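Local coordinates for protein phosphatase 2C (Toxoplasma gondii, PDB 3D8K) that probably removes phosphate from phosphoserine and phosphothreonine residues of proteins, as a manganese-dependent phosphatase of the PP2C family, at residues G59-A67 against D95-S105; I168-C178 against H188-S196. One frame throughout, in Å; residues are numbered along the deposited sequence.

Contact 1: residues G59-A67 against D95-S105; sequences GRHSAMWLA and DLRAANLPGGS
W65 reaches out from helix 61-74 and lays its indole against the end of helix 82-97. Its CG stands anti to the backbone N (chi1 180°), which carries the ring away from its own helix and past the side chain of L96, the two running in opposite directions. L96 CD2 sits over one face of the six-membered ring, 4.0 Å from the centroid of W65 and 29° off the ring normal, a CH-pi contact; L96 CB follows behind, 3.6 Å from W65 CZ3. Other atoms meet the indole obliquely: A99 CB lies 4.0 Å from W65 NE1, and D95 CB lies near W65 CH2, while the D95 carboxylate turns elsewhere, OD1 being hydrogen-bonded to Y73. L101 crosses W65 at about a right angle and brings CD1 to 3.7 Å from W65 CB, at the root of the indole. Both helices belong to the layer packed against the six-stranded sheet of the PP2C beta sandwich, and 95-105 is the descent from helix 82-97 into strand 106-115. Chain direction changes at N100, which has positive phi, and again at P102, centre of an inverse gamma turn. P102 CD lies beside H61 CB. S62, a buried residue of helix 61-74, has OG beside this turn, 3.5 Å from G103 CA, and its CB packs on G104 O. At the backbone angles of G59 and G104 a CB would press on the preceding carbonyl O. Further in, S105 CB packs 4.0 Å from L66 CD1; F54 of strand 48-55 touches A63, L66 and S105.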
loop_
_atom_site.group_PDB
_atom_site.type_symbol
_atom_site.label_atom_id
_atom_site.label_comp_id
_atom_site.label_asym_id
_atom_site.label_seq_id
_atom_site.Cartn_x
_atom_site.Cartn_y
_atom_site.Cartn_z
ATOM N N GLY C 59 2.205 30.203 -31.294
ATOM C CA GLY C 59 2.930 28.972 -31.097
ATOM C C GLY C 59 2.376 28.251 -29.878
ATOM O O GLY C 59 2.050 28.884 -28.866
ATOM N N ARG C 60 2.259 26.929 -29.968
ATOM C CA ARG C 60 1.752 26.153 -28.852
ATOM C C ARG C 60 2.891 25.436 -28.132
ATOM O O ARG C 60 2.705 24.923 -27.029
ATOM C CB ARG C 60 0.734 25.128 -29.342
ATOM C CG ARG C 60 0.020 24.420 -28.215
ATOM C CD ARG C 60 -1.032 23.453 -28.719
ATOM N NE ARG C 60 -0.453 22.199 -29.192
ATOM C CZ ARG C 60 -1.168 21.145 -29.579
ATOM N NH1 ARG C 60 -2.492 21.195 -29.549
ATOM N NH2 ARG C 60 -0.558 20.042 -29.995
ATOM N N HIS C 61 4.069 25.417 -28.758
ATOM C CA HIS C 61 5.255 24.749 -28.208
ATOM C C HIS C 61 5.667 25.223 -26.823
ATOM O O HIS C 61 5.946 24.411 -25.940
ATOM C CB HIS C 61 6.438 24.913 -29.173
ATOM C CG HIS C 61 6.137 24.453 -30.562
ATOM N ND1 HIS C 61 5.798 23.149 -30.850
ATOM C CD2 HIS C 61 6.007 25.141 -31.718
ATOM C CE1 HIS C 61 5.461 23.057 -32.123
ATOM N NE2 HIS C 61 5.578 24.253 -32.672
ATOM N N SER C 62 5.717 26.534 -26.631
ATOM C CA SER C 62 6.091 27.060 -25.332
ATOM C C SER C 62 5.041 26.735 -24.262
ATOM O O SER C 62 5.368 26.522 -23.096
ATOM C CB SER C 62 6.339 28.564 -25.428
ATOM O OG SER C 62 7.663 28.809 -25.861
ATOM N N ALA C 63 3.778 26.695 -24.654
ATOM C CA ALA C 63 2.726 26.354 -23.710
ATOM C C ALA C 63 2.807 24.853 -23.419
ATOM O O ALA C 63 2.871 24.436 -22.267
ATOM C CB ALA C 63 1.389 26.690 -24.300
HETATM N N MSE C 64 2.836 24.060 -24.486
HETATM C CA MSE C 64 2.884 22.596 -24.405
HETATM C C MSE C 64 4.052 21.986 -23.642
HETATM O O MSE C 64 3.937 20.879 -23.145
HETATM C CB MSE C 64 2.836 21.984 -25.806
HETATM C CG MSE C 64 2.700 20.492 -25.796
HETATM SE SE MSE C 64 1.069 19.871 -24.839
HETATM C CE MSE C 64 -0.248 20.378 -26.247
ATOM N N TRP C 65 5.166 22.702 -23.560
ATOM C CA TRP C 65 6.337 22.221 -22.831
ATOM C C TRP C 65 6.027 22.416 -21.358
ATOM O O TRP C 65 6.296 21.565 -20.508
ATOM C CB TRP C 65 7.552 23.070 -23.195
ATOM C CG TRP C 65 8.811 22.670 -22.495
ATOM C CD1 TRP C 65 9.715 21.741 -22.905
ATOM C CD2 TRP C 65 9.299 23.180 -21.251
ATOM N NE1 TRP C 65 10.739 21.643 -22.001
ATOM C CE2 TRP C 65 10.512 22.525 -20.970
ATOM C CE3 TRP C 65 8.835 24.153 -20.348
ATOM C CZ2 TRP C 65 11.265 22.778 -19.820
ATOM C CZ3 TRP C 65 9.582 24.413 -19.198
ATOM C CH2 TRP C 65 10.789 23.732 -18.948
ATOM N N LEU C 66 5.455 23.573 -21.073
ATOM C CA LEU C 66 5.095 23.930 -19.718
ATOM C C LEU C 66 4.060 22.983 -19.131
ATOM O O LEU C 66 4.251 22.424 -18.053
ATOM C CB LEU C 66 4.559 25.355 -19.701
ATOM C CG LEU C 66 5.563 26.436 -20.082
ATOM C CD1 LEU C 66 4.828 27.741 -20.262
ATOM C CD2 LEU C 66 6.633 26.556 -19.024
ATOM N N ALA C 67 2.957 22.810 -19.848
ATOM C CA ALA C 67 1.883 21.945 -19.391
ATOM C C ALA C 67 2.339 20.513 -19.118
ATOM O O ALA C 67 1.738 19.826 -18.291
ATOM C CB ALA C 67 0.739 21.954 -20.396
ATOM N N ASP C 95 15.041 26.545 -17.668
ATOM C CA ASP C 95 15.144 25.323 -18.444
ATOM C C ASP C 95 14.411 25.426 -19.767
ATOM O O ASP C 95 14.774 24.771 -20.741
ATOM C CB ASP C 95 14.624 24.140 -17.621
ATOM C CG ASP C 95 15.368 23.978 -16.290
ATOM O OD1 ASP C 95 15.061 23.026 -15.539
ATOM O OD2 ASP C 95 16.260 24.810 -15.989
ATOM N N LEU C 96 13.389 26.263 -19.821
ATOM C CA LEU C 96 12.638 26.415 -21.062
ATOM C C LEU C 96 13.498 27.125 -22.118
ATOM O O LEU C 96 13.448 26.795 -23.302
ATOM C CB LEU C 96 11.333 27.179 -20.786
ATOM C CG LEU C 96 10.370 27.504 -21.926
ATOM C CD1 LEU C 96 10.880 28.704 -22.662
ATOM C CD2 LEU C 96 10.207 26.318 -22.858
ATOM N N ARG C 97 14.292 28.094 -21.682
ATOM C CA ARG C 97 15.174 28.807 -22.597
ATOM C C ARG C 97 16.109 27.825 -23.324
ATOM O O ARG C 97 16.436 28.005 -24.503
ATOM C CB ARG C 97 15.987 29.837 -21.818
ATOM C CG ARG C 97 17.259 30.264 -22.507
ATOM C CD ARG C 97 17.552 31.736 -22.270
ATOM N NE ARG C 97 17.443 32.116 -20.867
ATOM C CZ ARG C 97 17.453 33.376 -20.442
ATOM N NH1 ARG C 97 17.567 34.366 -21.317
ATOM N NH2 ARG C 97 17.344 33.651 -19.148
ATOM N N ALA C 98 16.519 26.773 -22.617
ATOM C CA ALA C 98 17.405 25.754 -23.168
ATOM C C ALA C 98 16.684 24.790 -24.106
ATOM O O ALA C 98 17.314 24.039 -24.846
ATOM C CB ALA C 98 18.062 24.983 -22.040
ATOM N N ALA C 99 15.362 24.797 -24.067
ATOM C CA ALA C 99 14.586 23.924 -24.935
ATOM C C ALA C 99 14.530 24.548 -26.322
ATOM O O ALA C 99 14.038 23.951 -27.268
ATOM C CB ALA C 99 13.172 23.756 -24.377
ATOM N N ASN C 100 15.034 25.768 -26.431
ATOM C CA ASN C 100 15.033 26.483 -27.698
ATOM C C ASN C 100 13.674 26.372 -28.404
ATOM O O ASN C 100 13.588 25.913 -29.537
ATOM C CB ASN C 100 16.146 25.948 -28.629
ATOM C CG ASN C 100 17.546 25.997 -27.993
ATOM O OD1 ASN C 100 18.044 27.065 -27.626
ATOM N ND2 ASN C 100 18.185 24.827 -27.873
ATOM N N LEU C 101 12.605 26.776 -27.733
ATOM C CA LEU C 101 11.296 26.731 -28.367
ATOM C C LEU C 101 10.913 28.145 -28.767
ATOM O O LEU C 101 11.406 29.113 -28.190
ATOM C CB LEU C 101 10.244 26.185 -27.414
ATOM C CG LEU C 101 10.462 24.772 -26.895
ATOM C CD1 LEU C 101 9.150 24.263 -26.315
ATOM C CD2 LEU C 101 10.920 23.864 -28.023
ATOM N N PRO C 102 10.036 28.287 -29.769
ATOM C CA PRO C 102 9.584 29.602 -30.242
ATOM C C PRO C 102 8.826 30.387 -29.159
ATOM O O PRO C 102 7.598 30.435 -29.174
ATOM C CB PRO C 102 8.684 29.246 -31.420
ATOM C CG PRO C 102 9.262 27.960 -31.920
ATOM C CD PRO C 102 9.554 27.215 -30.652
ATOM N N GLY C 103 9.577 30.999 -28.241
ATOM C CA GLY C 103 9.016 31.773 -27.140
ATOM C C GLY C 103 7.575 32.207 -27.271
ATOM O O GLY C 103 7.170 32.682 -28.331
ATOM N N GLY C 104 6.800 32.033 -26.197
ATOM C CA GLY C 104 5.408 32.437 -26.234
ATOM C C GLY C 104 4.402 31.733 -25.334
ATOM O O GLY C 104 3.833 30.715 -25.729
ATOM N N SER C 105 4.179 32.262 -24.128
ATOM C CA SER C 105 3.180 31.695 -23.211
ATOM C C SER C 105 3.011 32.318 -21.821
ATOM O O SER C 105 3.982 32.537 -21.085
ATOM C CB SER C 105 3.365 30.179 -23.060
ATOM O OG SER C 105 2.457 29.688 -22.094
#

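Contact 2: residues I168-C178 against H188-S196; sequences IHVASLGNSRC and HLSTPHTAS
H193 turns its ring onto the end of strand 165-173, where G174 begins the link to strand 177-182. Its CB rests 3.6 Å from G174 O, and chi1 of -63° sets CG beside the backbone N, which brings the ring's edge to G174 N. ND1 accepts the G174 N-H at 2.8 Å, with the donor only 7° out of the ring plane. S172 O, 3.4 Å from H193 CE1, and L173 CA also lie at the ring's edge, near its plane, while NE2 faces R228 beyond the segments. The H193 backbone N bonds to G174 O from above the carbonyl plane, so the G174 N-H is held by the ring and its C=O by the main chain. This lies in the core of the PP2C beta sandwich: strand 165-173 belongs to one sheet, strand 177-182 to the other, and 188-196 runs between them toward helix 198-206. Nearer the start, L189 N bonds to C178 O at 2.9 Å, approaching the oxygen nearly end-on though the N-H is bent (145°), and L189 CD2 touches C178 SG at 3.8 Å; V170 crosses L189 at about a right angle. A water bridges S190 OG and S176 O. At the more open margin, P192 CG lies over one face of the R177 guanidinium, 3.6 Å from NH2.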
loop_
_atom_site.group_PDB
_atom_site.type_symbol
_atom_site.label_atom_id
_atom_site.label_comp_id
_atom_site.label_asym_id
_atom_site.label_seq_id
_atom_site.Cartn_x
_atom_site.Cartn_y
_atom_site.Cartn_z
ATOM N N ILE C 168 -6.504 29.065 -1.114
ATOM C CA ILE C 168 -6.167 29.200 -2.510
ATOM C C ILE C 168 -4.931 30.036 -2.754
ATOM O O ILE C 168 -4.788 31.138 -2.237
ATOM C CB ILE C 168 -7.306 29.831 -3.292
ATOM C CG1 ILE C 168 -8.524 28.906 -3.268
ATOM C CG2 ILE C 168 -6.853 30.126 -4.713
ATOM C CD1 ILE C 168 -9.789 29.562 -3.786
ATOM N N HIS C 169 -4.028 29.479 -3.549
ATOM C CA HIS C 169 -2.806 30.168 -3.935
ATOM C C HIS C 169 -2.866 30.359 -5.435
ATOM O O HIS C 169 -3.059 29.404 -6.195
ATOM C CB HIS C 169 -1.563 29.346 -3.611
ATOM C CG HIS C 169 -1.110 29.462 -2.197
ATOM N ND1 HIS C 169 -1.704 28.770 -1.164
ATOM C CD2 HIS C 169 -0.116 30.192 -1.638
ATOM C CE1 HIS C 169 -1.094 29.065 -0.031
ATOM N NE2 HIS C 169 -0.127 29.927 -0.291
ATOM N N VAL C 170 -2.727 31.590 -5.876
ATOM C CA VAL C 170 -2.742 31.802 -7.294
ATOM C C VAL C 170 -1.405 32.358 -7.726
ATOM O O VAL C 170 -0.934 33.350 -7.187
ATOM C CB VAL C 170 -3.848 32.769 -7.710
ATOM C CG1 VAL C 170 -3.800 32.968 -9.230
ATOM C CG2 VAL C 170 -5.194 32.226 -7.283
ATOM N N ALA C 171 -0.788 31.690 -8.689
ATOM C CA ALA C 171 0.488 32.124 -9.241
ATOM C C ALA C 171 0.170 32.602 -10.640
ATOM O O ALA C 171 0.145 31.800 -11.561
ATOM C CB ALA C 171 1.467 30.963 -9.299
ATOM N N SER C 172 -0.099 33.897 -10.792
ATOM C CA SER C 172 -0.426 34.454 -12.104
ATOM C C SER C 172 0.759 35.134 -12.783
ATOM O O SER C 172 1.532 35.853 -12.153
ATOM C CB SER C 172 -1.585 35.457 -12.004
ATOM O OG SER C 172 -1.130 36.756 -11.648
ATOM N N LEU C 173 0.869 34.907 -14.086
ATOM C CA LEU C 173 1.938 35.474 -14.896
ATOM C C LEU C 173 1.416 35.617 -16.312
ATOM O O LEU C 173 1.536 34.697 -17.114
ATOM C CB LEU C 173 3.154 34.539 -14.900
ATOM C CG LEU C 173 4.393 35.039 -15.636
ATOM C CD1 LEU C 173 5.082 36.119 -14.805
ATOM C CD2 LEU C 173 5.333 33.889 -15.866
ATOM N N GLY C 174 0.832 36.764 -16.622
ATOM C CA GLY C 174 0.310 36.960 -17.960
ATOM C C GLY C 174 -1.047 37.622 -17.943
ATOM O O GLY C 174 -1.417 38.279 -16.970
ATOM N N ASN C 175 -1.805 37.432 -19.012
ATOM C CA ASN C 175 -3.113 38.048 -19.121
ATOM C C ASN C 175 -4.299 37.143 -18.803
ATOM O O ASN C 175 -5.435 37.486 -19.119
ATOM C CB ASN C 175 -3.283 38.646 -20.518
ATOM C CG ASN C 175 -3.063 37.623 -21.624
ATOM O OD1 ASN C 175 -2.668 36.479 -21.373
ATOM N ND2 ASN C 175 -3.314 38.036 -22.860
ATOM N N SER C 176 -4.059 35.994 -18.187
ATOM C CA SER C 176 -5.181 35.124 -17.846
ATOM C C SER C 176 -5.837 35.673 -16.593
ATOM O O SER C 176 -5.233 36.468 -15.864
ATOM C CB SER C 176 -4.720 33.684 -17.617
ATOM O OG SER C 176 -4.444 33.042 -18.851
ATOM N N ARG C 177 -7.078 35.263 -16.348
ATOM C CA ARG C 177 -7.814 35.746 -15.186
ATOM C C ARG C 177 -8.374 34.611 -14.353
ATOM O O ARG C 177 -8.708 33.546 -14.866
ATOM C CB ARG C 177 -8.923 36.695 -15.637
ATOM C CG ARG C 177 -8.427 37.682 -16.676
ATOM C CD ARG C 177 -9.364 38.841 -16.911
ATOM N NE ARG C 177 -9.114 39.947 -15.989
ATOM C CZ ARG C 177 -9.379 41.224 -16.268
ATOM N NH1 ARG C 177 -9.898 41.550 -17.446
ATOM N NH2 ARG C 177 -9.128 42.174 -15.374
ATOM N N CYS C 178 -8.466 34.858 -13.054
ATOM C CA CYS C 178 -8.942 33.861 -12.112
ATOM C C CYS C 178 -9.852 34.529 -11.079
ATOM O O CYS C 178 -9.424 35.439 -10.375
ATOM C CB CYS C 178 -7.730 33.233 -11.437
ATOM S SG CYS C 178 -8.111 31.965 -10.257
ATOM N N HIS C 188 -11.899 38.907 -7.859
ATOM C CA HIS C 188 -10.665 38.611 -8.584
ATOM C C HIS C 188 -9.553 38.112 -7.671
ATOM O O HIS C 188 -9.446 38.510 -6.511
ATOM C CB HIS C 188 -10.185 39.847 -9.342
ATOM C CG HIS C 188 -11.112 40.281 -10.429
ATOM N ND1 HIS C 188 -11.271 39.567 -11.598
ATOM C CD2 HIS C 188 -11.973 41.324 -10.508
ATOM C CE1 HIS C 188 -12.191 40.151 -12.347
ATOM N NE2 HIS C 188 -12.634 41.218 -11.707
ATOM N N LEU C 189 -8.724 37.231 -8.214
ATOM C CA LEU C 189 -7.616 36.669 -7.471
ATOM C C LEU C 189 -6.294 37.097 -8.081
ATOM O O LEU C 189 -5.229 36.853 -7.508
ATOM C CB LEU C 189 -7.727 35.146 -7.462
ATOM C CG LEU C 189 -8.606 34.544 -6.359
ATOM C CD1 LEU C 189 -9.713 35.520 -5.943
ATOM C CD2 LEU C 189 -9.169 33.222 -6.851
ATOM N N SER C 190 -6.367 37.754 -9.235
ATOM C CA SER C 190 -5.161 38.195 -9.913
ATOM C C SER C 190 -5.355 39.457 -10.733
ATOM O O SER C 190 -6.469 39.826 -11.085
ATOM C CB SER C 190 -4.640 37.083 -10.822
ATOM O OG SER C 190 -5.588 36.750 -11.827
ATOM N N THR C 191 -4.245 40.116 -11.034
ATOM C CA THR C 191 -4.266 41.336 -11.825
ATOM C C THR C 191 -3.558 41.017 -13.146
ATOM O O THR C 191 -2.407 40.571 -13.147
ATOM C CB THR C 191 -3.506 42.458 -11.111
ATOM O OG1 THR C 191 -3.595 42.260 -9.700
ATOM C CG2 THR C 191 -4.101 43.817 -11.459
ATOM N N PRO C 192 -4.232 41.236 -14.286
ATOM C CA PRO C 192 -3.582 40.938 -15.566
ATOM C C PRO C 192 -2.347 41.803 -15.847
ATOM O O PRO C 192 -2.279 42.977 -15.453
ATOM C CB PRO C 192 -4.710 41.147 -16.578
ATOM C CG PRO C 192 -5.532 42.232 -15.942
ATOM C CD PRO C 192 -5.565 41.830 -14.486
ATOM N N HIS C 193 -1.367 41.203 -16.519
ATOM C CA HIS C 193 -0.115 41.878 -16.874
ATOM C C HIS C 193 -0.184 42.453 -18.282
ATOM O O HIS C 193 0.315 41.862 -19.228
ATOM C CB HIS C 193 1.036 40.888 -16.770
ATOM C CG HIS C 193 1.256 40.374 -15.389
ATOM N ND1 HIS C 193 1.350 39.033 -15.102
ATOM C CD2 HIS C 193 1.420 41.022 -14.211
ATOM C CE1 HIS C 193 1.564 38.876 -13.807
ATOM N NE2 HIS C 193 1.611 40.069 -13.243
ATOM N N THR C 194 -0.793 43.621 -18.405
ATOM C CA THR C 194 -0.963 44.269 -19.698
ATOM C C THR C 194 -0.550 45.726 -19.591
ATOM O O THR C 194 -0.245 46.204 -18.495
ATOM C CB THR C 194 -2.442 44.204 -20.132
ATOM O OG1 THR C 194 -3.141 45.376 -19.688
ATOM C CG2 THR C 194 -3.112 42.994 -19.496
ATOM N N ALA C 195 -0.554 46.442 -20.710
ATOM C CA ALA C 195 -0.170 47.853 -20.670
ATOM C C ALA C 195 -1.150 48.660 -19.815
ATOM O O ALA C 195 -0.838 49.766 -19.365
ATOM C CB ALA C 195 -0.108 48.431 -22.080
ATOM N N SER C 196 -2.334 48.093 -19.598
ATOM C CA SER C 196 -3.361 48.746 -18.802
ATOM C C SER C 196 -2.924 48.853 -17.358
ATOM O O SER C 196 -3.371 49.744 -16.642
ATOM C CB SER C 196 -4.679 47.972 -18.873
ATOM O OG SER C 196 -5.322 48.149 -20.120
HETATM O O HOH W 1 -4.186 37.946 -13.799
#

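Contact 2 is buried near the centre of the chain, whereas contact 1 lies about 18 Å out from that centre and is only partly buried; their centres lie about 20 Å apart and their nearest atoms about 5 Å, without touching. They share the six-stranded sheet: 95-105 leads into strand 106-115, which pairs antiparallel with strand 165-173 of contact 2. Contact 1 joins helix 61-74 to the end of helix 82-97 and the loop that follows, and contact 2 joins strands of both sheets to a connecting loop. Their chemistry follows: contact 1 relies on an indole, aliphatic branches and small residues, while contact 2 satisfies buried backbone groups with direct hydrogen bonds and a bridging water, alongside its apolar packing.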